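Local coordinates for protein CDP-4-keto-6-deoxy-D-glucose-3-dehydrase (Yersinia pseudotuberculosis, PDB 3BB8) that probably removes the C3 hydroxyl of CDP-4-keto-6-deoxy-D-glucose with a pyridoxal 5'-phosphate-type cofactor during lipopolysaccharide sugar synthesis, using an aspartate aminotransferase fold, at residues L102-L107 with Y184-L188; A106-G110 with N130-P134; F317-K321 with H419-D423; F345-L351 with Q407-I413. The protein carries 1 engineered substitution. All coordinates share one frame; numbering follows the deposited sequence.

In the fold
The four contacts form two clusters. Interactions 1 and 2, with centres 11 Å apart, share Ala106 and Leu107: one loop meets the start of strand 187-191 and then the start of strand 133-140, both in the large mixed sheet. Interaction 3 pairs two helices and interaction 4 two strands of the small antiparallel sheet; their centres are 13 Å apart and they touch, with Phe317 CD1 lying 3.5 Å from Phe347 CD1 and Leu320 against Ile413. The clusters are far apart, the centres of interactions 1 and 3 being 44 Å from each other. Interaction 4 alone comes near the active site: the side chain of Phe345 is about 5 Å, nearest atoms, from bound pyridoxal phosphate, whose pocket includes the engineered Lys220.

Interaction 1: L102-L107 with Y184-L188; sequences LGVRAL and YNLWL
Arg105 holds the Trp187 indole in two ways, by its backbone carbonyl at the ring edge and by its guanidinium over a ring face. Trp187 NE1 gives its hydrogen to Arg105 O at 2.6 Å, with an N-H...O angle of 172°. The carbonyl oxygen sits in the indole plane, so the indole N-H, the one polar group of this buried ring, is satisfied by an acceptor level with the ring. From the same residue the side chain then turns back over the indole: CG stands between the backbone N and the carbonyl carbon (chi1 61°), and a bend at chi3 lays the guanidinium flat. The two planes differ by only 4°, with Arg105 CZ 3.6 Å from the centroid of the Trp187 six-membered ring, a cation-pi stack. Trp187 opens strand 187-191 of the large mixed sheet in this aspartate aminotransferase fold, and its backbone bonds to Lys160 and Ile162 fix it beside parallel strand 159-165. The far end of the guanidinium has a further acceptor, since Arg105 NH2 makes a weak, bent bond of 3.1 Å to Asn185 O, the carbonyl of the residue that leaves helix 174-184 with positive phi. Within the loop, Arg105 N is taken up by Leu102 O. Two leucines of the loop add carbon contacts: Leu102 CD1 is 3.9 Å from Trp187 CZ2, and Leu107 CD1 is 3.6 Å from Trp187 CD1.

Interaction 2: A106-G110 with N130-P134; sequences ALKPG and NGLIP
A Schellman motif closes helix 121-129 at Gly131, its C-prime residue with positive phi, and the loop 106-110 docks against that turn. Inside the motif Leu132 N reaches back to Thr127 O and Gly131 N to Ile128 O, and the carbonyl of Gly131 accepts from the loop. Gly110 N donates to Gly131 O at 2.8 Å, the donor lying 31° off the carbonyl plane. The same oxygen receives a CA-H...O contact from Pro109 CA at 3.3 Å, so two neighbouring residues share one acceptor. Beside this polar point Leu132 spreads its branches: CD2 meets Leu107 CG at 3.5 Å, the two side chains crossing at about a right angle, while Leu132 CD1 lies against Lys108 O. CG of Leu132 stands beside its own backbone N (chi1 -87°), and from there both methyls face the loop. Farther along, Ile133 CD1 rests 3.3 Å from Gly110 O. Ile133 also bonds through its backbone to Asp111 and Val113, where strands 112-115 and 133-140 run parallel. With its one hydrogen bond running between main-chain atoms, the contact depends on the backbone course of the two glycine turns and on the fit of Leu107 against Leu132.

Interaction 3: F317-K321 with H419-D423; sequences FKYLK and HDHLD
Tyr319 and His419 stack where helix 293-323 packs beside the start of helix 419-432, a helix-helix contact in which the short axes come within 10.3 Å and cross at -31°, both running in roughly the same direction. The tyrosine side chain reaches across to helix 419-432 because its CG is set opposite the backbone nitrogen (chi1 -174°). Beyond CB, the ring begins over the imidazole: CG lies above NE2 of His419, and Tyr319 CD1 comes to 3.6 Å from the same nitrogen. On the other ortho position, Tyr319 CD2 meets Leu422 CD1 at 3.7 Å, the methyl arriving at the ring edge, near its plane. Farther out CE1 again faces the imidazole, at His419 CD2, and CE2 stands over the histidine ring near its rim. Tyr319 CZ makes the nearest approach of the stack, 3.4 Å to His419 CD2. The ring centroids are 3.8 Å apart with planes 24° from parallel, a face-to-face arrangement. At the tip, Tyr319 OH points at the Asp423 carboxylate and donates to OD2, although the modelled bond is very short and its length is probably not to be taken literally. His419 and Asp423 are one helical turn apart, tied by the bond from Asp423 N to His419 O. On the buried side of the contact Leu320, which also touches Phe347 and Ile413, puts its CD1 4.3 Å from Leu422 CD2.

Interaction 4: F345-L351 with Q407-I413; sequences FGFPITL and QTFWIGI
Thr350 OG1 is held by two hydroxyls, Thr408 OG1 at 2.9 Å and Tyr144 OH, at one end of an antiparallel ladder. The ladder pairs strand 347-351, the middle strand of a small three-stranded sheet, with strand 408-411. Thr350 and Thr408 form a non-hydrogen-bonded pair, so their hydroxyls bridge a position where the backbones do not bond. Beside it, Ile349 N meets Phe409 O at 2.7 Å with an almost straight N-H...O angle of 174°, and Phe409 N returns a bond to Ile349 O. The Phe347-Ile411 pair repeats the pattern, its bond from Phe347 N to Ile411 O measuring 2.8 Å. On the face bearing Phe347, Ile349, Phe409 and Ile411, which packs on helices 293-323 and 419-432, CB of Ile349 lies over the Phe409 ring toward its rim. A chi1 of 73° swings that ring in alongside the isoleucine. Nearby, the methyls Ile349 CD1 and Ile411 CD1 meet at 3.7 Å. Trp410, on the opposite face, also packs on Tyr280 of the second subunit, and its six-membered ring passes close to Gly346 CA. Phe345, which touches the cofactor-binding Asp194, meets that indole obliquely, the planes 59° apart and Phe345 CE1 3.5 Å from Trp410 CH2.

Interaction 1: L102-L107 with Y184-L188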
loop_
_atom_site.group_PDB
_atom_site.type_symbol
_atom_site.label_atom_id
_atom_site.label_comp_id
_atom_site.label_asym_id
_atom_site.label_seq_id
_atom_site.Cartn_x
_atom_site.Cartn_y
_atom_site.Cartn_z
ATOM N N LEU A 102 9.570 21.461 6.140
ATOM C CA LEU A 102 8.755 22.149 7.134
ATOM C C LEU A 102 9.618 22.773 8.232
ATOM O O LEU A 102 9.132 23.141 9.307
ATOM C CB LEU A 102 7.739 21.169 7.733
ATOM C CG LEU A 102 6.809 20.571 6.676
ATOM C CD1 LEU A 102 5.894 19.540 7.317
ATOM C CD2 LEU A 102 5.999 21.673 6.012
ATOM N N GLY A 103 10.907 22.885 7.940
ATOM C CA GLY A 103 11.841 23.473 8.875
ATOM C C GLY A 103 11.658 23.079 10.325
ATOM O O GLY A 103 11.450 21.910 10.643
ATOM N N VAL A 104 11.725 24.078 11.205
ATOM C CA VAL A 104 11.610 23.879 12.644
ATOM C C VAL A 104 10.387 23.086 13.113
ATOM O O VAL A 104 10.432 22.449 14.164
ATOM C CB VAL A 104 11.625 25.244 13.387
ATOM C CG1 VAL A 104 10.264 25.923 13.272
ATOM C CG2 VAL A 104 12.024 25.042 14.841
ATOM N N ARG A 105 9.297 23.105 12.349
ATOM C CA ARG A 105 8.127 22.364 12.792
ATOM C C ARG A 105 7.887 21.013 12.118
ATOM O O ARG A 105 6.749 20.594 11.920
ATOM C CB ARG A 105 6.875 23.241 12.705
ATOM C CG ARG A 105 6.492 23.749 11.336
ATOM C CD ARG A 105 5.250 24.633 11.480
ATOM N NE ARG A 105 4.316 24.052 12.447
ATOM C CZ ARG A 105 2.996 24.006 12.308
ATOM N NH1 ARG A 105 2.410 24.510 11.232
ATOM N NH2 ARG A 105 2.261 23.431 13.249
ATOM N N ALA A 106 8.978 20.323 11.796
ATOM C CA ALA A 106 8.914 19.009 11.172
ATOM C C ALA A 106 9.101 17.954 12.260
ATOM O O ALA A 106 10.054 18.025 13.028
ATOM C CB ALA A 106 10.010 18.878 10.132
ATOM N N LEU A 107 8.200 16.978 12.326
ATOM C CA LEU A 107 8.301 15.923 13.332
ATOM C C LEU A 107 9.650 15.222 13.298
ATOM O O LEU A 107 10.114 14.803 12.243
ATOM C CB LEU A 107 7.188 14.887 13.132
ATOM C CG LEU A 107 5.826 15.199 13.750
ATOM C CD1 LEU A 107 5.411 16.614 13.414
ATOM C CD2 LEU A 107 4.802 14.196 13.241
ATOM N N TYR A 184 -0.688 25.782 21.296
ATOM C CA TYR A 184 0.684 25.291 21.271
ATOM C C TYR A 184 1.279 25.120 19.875
ATOM O O TYR A 184 2.379 24.587 19.728
ATOM C CB TYR A 184 0.780 23.971 22.038
ATOM C CG TYR A 184 0.488 24.116 23.514
ATOM C CD1 TYR A 184 -0.824 24.155 23.989
ATOM C CD2 TYR A 184 1.528 24.255 24.435
ATOM C CE1 TYR A 184 -1.092 24.331 25.348
ATOM C CE2 TYR A 184 1.273 24.433 25.793
ATOM C CZ TYR A 184 -0.036 24.471 26.243
ATOM O OH TYR A 184 -0.282 24.659 27.584
ATOM N N ASN A 185 0.554 25.582 18.859
ATOM C CA ASN A 185 1.003 25.486 17.473
ATOM C C ASN A 185 1.309 24.044 17.071
ATOM O O ASN A 185 2.274 23.772 16.345
ATOM C CB ASN A 185 2.244 26.353 17.261
ATOM C CG ASN A 185 1.939 27.826 17.340
ATOM O OD1 ASN A 185 1.208 28.368 16.506
ATOM N ND2 ASN A 185 2.491 28.486 18.349
ATOM N N LEU A 186 0.476 23.126 17.548
ATOM C CA LEU A 186 0.635 21.711 17.258
ATOM C C LEU A 186 -0.042 21.362 15.943
ATOM O O LEU A 186 -1.060 21.958 15.584
ATOM C CB LEU A 186 -0.005 20.876 18.364
ATOM C CG LEU A 186 0.455 21.095 19.802
ATOM C CD1 LEU A 186 -0.450 20.301 20.737
ATOM C CD2 LEU A 186 1.911 20.674 19.955
ATOM N N TRP A 187 0.540 20.399 15.231
ATOM C CA TRP A 187 -0.022 19.910 13.974
ATOM C C TRP A 187 -1.259 19.104 14.346
ATOM O O TRP A 187 -1.272 18.448 15.386
ATOM C CB TRP A 187 0.959 18.957 13.274
ATOM C CG TRP A 187 2.103 19.606 12.583
ATOM C CD1 TRP A 187 3.416 19.567 12.950
ATOM C CD2 TRP A 187 2.045 20.355 11.369
ATOM N NE1 TRP A 187 4.183 20.245 12.032
ATOM C CE2 TRP A 187 3.363 20.738 11.051
ATOM C CE3 TRP A 187 1.002 20.734 10.514
ATOM C CZ2 TRP A 187 3.668 21.480 9.917
ATOM C CZ3 TRP A 187 1.304 21.468 9.390
ATOM C CH2 TRP A 187 2.627 21.833 9.099
ATOM N N LEU A 188 -2.289 19.133 13.509
ATOM C CA LEU A 188 -3.491 18.355 13.798
ATOM C C LEU A 188 -3.900 17.423 12.657
ATOM O O LEU A 188 -4.212 17.879 11.549
ATOM C CB LEU A 188 -4.688 19.265 14.126
ATOM C CG LEU A 188 -5.995 18.462 14.306
ATOM C CD1 LEU A 188 -5.920 17.684 15.608
ATOM C CD2 LEU A 188 -7.219 19.373 14.298
#

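Interaction 2: A106-G110 with N130-P134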
loop_
_atom_site.group_PDB
_atom_site.type_symbol
_atom_site.label_atom_id
_atom_site.label_comp_id
_atom_site.label_asym_id
_atom_site.label_seq_id
_atom_site.Cartn_x
_atom_site.Cartn_y
_atom_site.Cartn_z
ATOM N N ALA A 106 8.978 20.323 11.796
ATOM C CA ALA A 106 8.914 19.009 11.172
ATOM C C ALA A 106 9.101 17.954 12.260
ATOM O O ALA A 106 10.054 18.025 13.028
ATOM C CB ALA A 106 10.010 18.878 10.132
ATOM N N LEU A 107 8.200 16.978 12.326
ATOM C CA LEU A 107 8.301 15.923 13.332
ATOM C C LEU A 107 9.650 15.222 13.298
ATOM O O LEU A 107 10.114 14.803 12.243
ATOM C CB LEU A 107 7.188 14.887 13.132
ATOM C CG LEU A 107 5.826 15.199 13.750
ATOM C CD1 LEU A 107 5.411 16.614 13.414
ATOM C CD2 LEU A 107 4.802 14.196 13.241
ATOM N N LYS A 108 10.279 15.099 14.459
ATOM C CA LYS A 108 11.572 14.436 14.562
ATOM C C LYS A 108 11.447 13.267 15.521
ATOM O O LYS A 108 10.622 13.292 16.432
ATOM C CB LYS A 108 12.645 15.404 15.082
ATOM C CG LYS A 108 13.240 16.326 14.026
ATOM C CD LYS A 108 12.836 17.786 14.225
ATOM C CE LYS A 108 13.427 18.379 15.503
ATOM N NZ LYS A 108 13.127 19.840 15.638
ATOM N N PRO A 109 12.251 12.216 15.325
ATOM C CA PRO A 109 12.137 11.093 16.254
ATOM C C PRO A 109 12.288 11.645 17.672
ATOM O O PRO A 109 13.061 12.577 17.890
ATOM C CB PRO A 109 13.301 10.195 15.851
ATOM C CG PRO A 109 13.416 10.445 14.374
ATOM C CD PRO A 109 13.261 11.949 14.287
ATOM N N GLY A 110 11.541 11.088 18.624
ATOM C CA GLY A 110 11.632 11.558 19.996
ATOM C C GLY A 110 10.502 12.503 20.352
ATOM O O GLY A 110 10.141 12.634 21.524
ATOM N N ASN A 130 7.622 6.206 12.932
ATOM C CA ASN A 130 8.484 7.312 12.544
ATOM C C ASN A 130 9.399 7.676 13.702
ATOM O O ASN A 130 10.084 8.689 13.675
ATOM C CB ASN A 130 7.663 8.526 12.119
ATOM C CG ASN A 130 7.259 8.463 10.664
ATOM O OD1 ASN A 130 6.148 8.042 10.327
ATOM N ND2 ASN A 130 8.180 8.854 9.782
ATOM N N GLY A 131 9.410 6.833 14.725
ATOM C CA GLY A 131 10.261 7.097 15.871
ATOM C C GLY A 131 9.720 8.133 16.845
ATOM O O GLY A 131 10.460 8.630 17.686
ATOM N N LEU A 132 8.444 8.484 16.735
ATOM C CA LEU A 132 7.880 9.435 17.676
ATOM C C LEU A 132 7.277 8.693 18.860
ATOM O O LEU A 132 7.166 7.464 18.858
ATOM C CB LEU A 132 6.827 10.325 17.023
ATOM C CG LEU A 132 7.384 11.576 16.346
ATOM C CD1 LEU A 132 8.140 11.180 15.092
ATOM C CD2 LEU A 132 6.248 12.518 15.984
ATOM N N ILE A 133 6.886 9.451 19.874
ATOM C CA ILE A 133 6.333 8.870 21.082
ATOM C C ILE A 133 4.870 9.233 21.269
ATOM O O ILE A 133 4.514 10.411 21.347
ATOM C CB ILE A 133 7.146 9.338 22.311
ATOM C CG1 ILE A 133 8.615 8.963 22.111
ATOM C CG2 ILE A 133 6.612 8.700 23.576
ATOM C CD1 ILE A 133 9.563 9.721 22.994
ATOM N N PRO A 134 3.998 8.218 21.316
ATOM C CA PRO A 134 2.562 8.441 21.499
ATOM C C PRO A 134 2.283 8.827 22.954
ATOM O O PRO A 134 2.872 8.264 23.878
ATOM C CB PRO A 134 1.947 7.085 21.152
ATOM C CG PRO A 134 2.981 6.439 20.280
ATOM C CD PRO A 134 4.261 6.816 20.966
#

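Interaction 3: F317-K321 with H419-D423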
loop_
_atom_site.group_PDB
_atom_site.type_symbol
_atom_site.label_atom_id
_atom_site.label_comp_id
_atom_site.label_asym_id
_atom_site.label_seq_id
_atom_site.Cartn_x
_atom_site.Cartn_y
_atom_site.Cartn_z
ATOM N N PHE A 317 -29.642 4.996 12.794
ATOM C CA PHE A 317 -29.158 5.285 14.138
ATOM C C PHE A 317 -30.291 5.785 15.034
ATOM O O PHE A 317 -30.491 5.280 16.139
ATOM C CB PHE A 317 -28.066 6.350 14.101
ATOM C CG PHE A 317 -27.581 6.767 15.461
ATOM C CD1 PHE A 317 -26.533 6.094 16.079
ATOM C CD2 PHE A 317 -28.169 7.840 16.127
ATOM C CE1 PHE A 317 -26.077 6.483 17.330
ATOM C CE2 PHE A 317 -27.715 8.235 17.385
ATOM C CZ PHE A 317 -26.663 7.553 17.986
ATOM N N LYS A 318 -31.011 6.798 14.553
ATOM C CA LYS A 318 -32.109 7.390 15.304
ATOM C C LYS A 318 -33.160 6.329 15.616
ATOM O O LYS A 318 -33.604 6.195 16.753
ATOM C CB LYS A 318 -32.734 8.526 14.494
ATOM C CG LYS A 318 -33.669 9.420 15.288
ATOM C CD LYS A 318 -34.061 10.641 14.475
ATOM C CE LYS A 318 -34.759 11.687 15.332
ATOM N NZ LYS A 318 -35.024 12.936 14.554
ATOM N N TYR A 319 -33.534 5.569 14.596
ATOM C CA TYR A 319 -34.522 4.514 14.734
ATOM C C TYR A 319 -34.081 3.510 15.802
ATOM O O TYR A 319 -34.706 3.389 16.855
ATOM C CB TYR A 319 -34.698 3.808 13.388
ATOM C CG TYR A 319 -35.807 2.783 13.354
ATOM C CD1 TYR A 319 -37.148 3.172 13.422
ATOM C CD2 TYR A 319 -35.521 1.426 13.233
ATOM C CE1 TYR A 319 -38.177 2.228 13.364
ATOM C CE2 TYR A 319 -36.540 0.477 13.175
ATOM C CZ TYR A 319 -37.865 0.884 13.240
ATOM O OH TYR A 319 -38.873 -0.054 13.171
ATOM N N LEU A 320 -32.994 2.799 15.521
ATOM C CA LEU A 320 -32.456 1.796 16.433
ATOM C C LEU A 320 -32.330 2.278 17.874
ATOM O O LEU A 320 -32.732 1.573 18.797
ATOM C CB LEU A 320 -31.090 1.320 15.938
ATOM C CG LEU A 320 -30.457 0.152 16.694
ATOM C CD1 LEU A 320 -31.390 -1.065 16.652
ATOM C CD2 LEU A 320 -29.110 -0.178 16.064
ATOM N N LYS A 321 -31.771 3.471 18.068
ATOM C CA LYS A 321 -31.596 4.003 19.415
ATOM C C LYS A 321 -32.927 4.272 20.112
ATOM O O LYS A 321 -33.055 4.081 21.323
ATOM C CB LYS A 321 -30.781 5.298 19.395
ATOM C CG LYS A 321 -30.504 5.832 20.794
ATOM C CD LYS A 321 -29.884 7.210 20.788
ATOM C CE LYS A 321 -29.705 7.725 22.203
ATOM N NZ LYS A 321 -29.207 9.116 22.233
ATOM N N HIS A 419 -35.495 -1.612 8.155
ATOM C CA HIS A 419 -36.167 -1.526 9.446
ATOM C C HIS A 419 -36.519 -2.917 9.963
ATOM O O HIS A 419 -36.593 -3.135 11.169
ATOM C CB HIS A 419 -37.431 -0.675 9.330
ATOM C CG HIS A 419 -37.177 0.793 9.434
ATOM N ND1 HIS A 419 -36.022 1.383 8.969
ATOM C CD2 HIS A 419 -37.932 1.796 9.947
ATOM C CE1 HIS A 419 -36.076 2.685 9.192
ATOM N NE2 HIS A 419 -37.225 2.961 9.784
ATOM N N ASP A 420 -36.735 -3.862 9.055
ATOM C CA ASP A 420 -37.056 -5.214 9.478
ATOM C C ASP A 420 -35.832 -5.854 10.111
ATOM O O ASP A 420 -35.952 -6.699 11.004
ATOM C CB ASP A 420 -37.547 -6.048 8.298
ATOM C CG ASP A 420 -38.995 -5.755 7.952
ATOM O OD1 ASP A 420 -39.295 -4.618 7.533
ATOM O OD2 ASP A 420 -39.836 -6.662 8.115
ATOM N N HIS A 421 -34.657 -5.445 9.637
ATOM C CA HIS A 421 -33.390 -5.934 10.163
ATOM C C HIS A 421 -33.258 -5.412 11.588
ATOM O O HIS A 421 -33.062 -6.177 12.532
ATOM C CB HIS A 421 -32.218 -5.393 9.329
ATOM C CG HIS A 421 -32.005 -6.108 8.031
ATOM N ND1 HIS A 421 -31.511 -7.394 7.962
ATOM C CD2 HIS A 421 -32.215 -5.718 6.752
ATOM C CE1 HIS A 421 -31.425 -7.765 6.696
ATOM N NE2 HIS A 421 -31.848 -6.767 5.942
ATOM N N LEU A 422 -33.378 -4.097 11.728
ATOM C CA LEU A 422 -33.248 -3.446 13.018
ATOM C C LEU A 422 -34.295 -3.877 14.036
ATOM O O LEU A 422 -33.965 -4.133 15.199
ATOM C CB LEU A 422 -33.285 -1.930 12.841
ATOM C CG LEU A 422 -32.186 -1.347 11.943
ATOM C CD1 LEU A 422 -32.285 0.173 11.942
ATOM C CD2 LEU A 422 -30.816 -1.785 12.442
ATOM N N ASP A 423 -35.554 -3.946 13.612
ATOM C CA ASP A 423 -36.623 -4.359 14.510
ATOM C C ASP A 423 -36.293 -5.740 15.063
ATOM O O ASP A 423 -36.506 -6.010 16.246
ATOM C CB ASP A 423 -37.966 -4.389 13.766
ATOM C CG ASP A 423 -38.574 -3.007 13.605
ATOM O OD1 ASP A 423 -39.375 -2.813 12.667
ATOM O OD2 ASP A 423 -38.261 -2.114 14.426
#

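Interaction 4: F345-L351 with Q407-I413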
loop_
_atom_site.group_PDB
_atom_site.type_symbol
_atom_site.label_atom_id
_atom_site.label_comp_id
_atom_site.label_asym_id
_atom_site.label_seq_id
_atom_site.Cartn_x
_atom_site.Cartn_y
_atom_site.Cartn_z
ATOM N N PHE A 345 -20.872 5.273 11.768
ATOM C CA PHE A 345 -20.182 4.162 11.121
ATOM C C PHE A 345 -20.794 2.882 11.665
ATOM O O PHE A 345 -21.014 1.911 10.933
ATOM C CB PHE A 345 -18.683 4.224 11.455
ATOM C CG PHE A 345 -17.892 3.037 10.969
ATOM C CD1 PHE A 345 -17.713 1.922 11.778
ATOM C CD2 PHE A 345 -17.316 3.039 9.703
ATOM C CE1 PHE A 345 -16.972 0.826 11.335
ATOM C CE2 PHE A 345 -16.575 1.947 9.251
ATOM C CZ PHE A 345 -16.403 0.841 10.070
ATOM N N GLY A 346 -21.059 2.905 12.966
ATOM C CA GLY A 346 -21.658 1.770 13.645
ATOM C C GLY A 346 -22.417 2.276 14.855
ATOM O O GLY A 346 -22.400 3.476 15.139
ATOM N N PHE A 347 -23.068 1.368 15.574
ATOM C CA PHE A 347 -23.856 1.718 16.762
ATOM C C PHE A 347 -23.173 1.176 18.024
ATOM O O PHE A 347 -23.312 0.000 18.347
ATOM C CB PHE A 347 -25.252 1.108 16.628
ATOM C CG PHE A 347 -26.263 1.669 17.587
ATOM C CD1 PHE A 347 -26.883 2.889 17.328
ATOM C CD2 PHE A 347 -26.613 0.964 18.735
ATOM C CE1 PHE A 347 -27.845 3.402 18.196
ATOM C CE2 PHE A 347 -27.573 1.463 19.614
ATOM C CZ PHE A 347 -28.193 2.683 19.346
ATOM N N PRO A 348 -22.427 2.027 18.750
ATOM C CA PRO A 348 -21.721 1.621 19.974
ATOM C C PRO A 348 -22.599 1.517 21.233
ATOM O O PRO A 348 -23.344 2.439 21.574
ATOM C CB PRO A 348 -20.647 2.692 20.115
ATOM C CG PRO A 348 -21.377 3.927 19.647
ATOM C CD PRO A 348 -22.109 3.427 18.405
ATOM N N ILE A 349 -22.468 0.392 21.929
ATOM C CA ILE A 349 -23.238 0.125 23.139
ATOM C C ILE A 349 -22.355 -0.386 24.271
ATOM O O ILE A 349 -21.556 -1.304 24.077
ATOM C CB ILE A 349 -24.316 -0.947 22.869
ATOM C CG1 ILE A 349 -25.287 -0.445 21.800
ATOM C CG2 ILE A 349 -25.054 -1.290 24.165
ATOM C CD1 ILE A 349 -26.187 -1.523 21.253
ATOM N N THR A 350 -22.502 0.210 25.451
ATOM C CA THR A 350 -21.760 -0.226 26.627
ATOM C C THR A 350 -22.668 -0.953 27.614
ATOM O O THR A 350 -23.594 -0.364 28.170
ATOM C CB THR A 350 -21.087 0.960 27.342
ATOM O OG1 THR A 350 -20.099 1.542 26.482
ATOM C CG2 THR A 350 -20.424 0.499 28.630
ATOM N N LEU A 351 -22.396 -2.237 27.825
ATOM C CA LEU A 351 -23.188 -3.047 28.742
ATOM C C LEU A 351 -22.812 -2.765 30.193
ATOM O O LEU A 351 -21.639 -2.821 30.562
ATOM C CB LEU A 351 -23.012 -4.535 28.433
ATOM C CG LEU A 351 -23.484 -5.513 29.510
ATOM C CD1 LEU A 351 -25.001 -5.633 29.499
ATOM C CD2 LEU A 351 -22.833 -6.874 29.324
ATOM N N GLN A 407 -16.322 -3.612 28.466
ATOM C CA GLN A 407 -17.779 -3.569 28.364
ATOM C C GLN A 407 -18.439 -3.028 27.101
ATOM O O GLN A 407 -19.664 -3.103 26.969
ATOM C CB GLN A 407 -18.312 -2.782 29.561
ATOM C CG GLN A 407 -17.810 -3.289 30.907
ATOM C CD GLN A 407 -18.433 -4.612 31.280
ATOM O OE1 GLN A 407 -19.656 -4.723 31.384
ATOM N NE2 GLN A 407 -17.605 -5.625 31.482
ATOM N N THR A 408 -17.657 -2.495 26.168
ATOM C CA THR A 408 -18.246 -1.921 24.961
ATOM C C THR A 408 -18.203 -2.807 23.726
ATOM O O THR A 408 -17.384 -3.709 23.611
ATOM C CB THR A 408 -17.572 -0.572 24.633
ATOM O OG1 THR A 408 -17.620 0.265 25.793
ATOM C CG2 THR A 408 -18.276 0.136 23.481
ATOM N N PHE A 409 -19.117 -2.542 22.805
ATOM C CA PHE A 409 -19.191 -3.269 21.551
ATOM C C PHE A 409 -20.139 -2.472 20.655
ATOM O O PHE A 409 -20.840 -1.587 21.138
ATOM C CB PHE A 409 -19.710 -4.693 21.793
ATOM C CG PHE A 409 -21.181 -4.771 22.110
ATOM C CD1 PHE A 409 -22.116 -4.996 21.098
ATOM C CD2 PHE A 409 -21.632 -4.620 23.415
ATOM C CE1 PHE A 409 -23.482 -5.070 21.388
ATOM C CE2 PHE A 409 -22.994 -4.690 23.715
ATOM C CZ PHE A 409 -23.918 -4.915 22.696
ATOM N N TRP A 410 -20.153 -2.758 19.358
ATOM C CA TRP A 410 -21.046 -2.034 18.468
ATOM C C TRP A 410 -21.734 -2.951 17.484
ATOM O O TRP A 410 -21.249 -4.044 17.201
ATOM C CB TRP A 410 -20.309 -0.912 17.713
ATOM C CG TRP A 410 -19.089 -1.331 16.924
ATOM C CD1 TRP A 410 -17.829 -1.533 17.406
ATOM C CD2 TRP A 410 -19.013 -1.547 15.507
ATOM N NE1 TRP A 410 -16.969 -1.854 16.379
ATOM C CE2 TRP A 410 -17.669 -1.870 15.204
ATOM C CE3 TRP A 410 -19.948 -1.497 14.464
ATOM C CZ2 TRP A 410 -17.238 -2.142 13.904
ATOM C CZ3 TRP A 410 -19.519 -1.768 13.167
ATOM C CH2 TRP A 410 -18.174 -2.087 12.900
ATOM N N ILE A 411 -22.870 -2.505 16.959
ATOM C CA ILE A 411 -23.593 -3.260 15.943
ATOM C C ILE A 411 -23.963 -2.373 14.758
ATOM O O ILE A 411 -23.522 -1.228 14.665
ATOM C CB ILE A 411 -24.874 -3.895 16.516
ATOM C CG1 ILE A 411 -25.820 -2.811 17.035
ATOM C CG2 ILE A 411 -24.530 -4.883 17.621
ATOM C CD1 ILE A 411 -26.835 -3.315 18.038
ATOM N N GLY A 412 -24.777 -2.911 13.855
ATOM C CA GLY A 412 -24.811 -2.439 12.483
ATOM C C GLY A 412 -25.948 -1.469 12.231
ATOM O O GLY A 412 -27.106 -1.762 12.535
ATOM N N ILE A 413 -25.617 -0.309 11.673
ATOM C CA ILE A 413 -26.631 0.640 11.214
ATOM C C ILE A 413 -26.326 1.139 9.803
ATOM O O ILE A 413 -26.825 2.188 9.381
ATOM C CB ILE A 413 -26.654 1.849 12.196
ATOM C CG1 ILE A 413 -25.234 2.264 12.581
ATOM C CG2 ILE A 413 -27.506 1.514 13.413
ATOM C CD1 ILE A 413 -24.459 2.938 11.465
#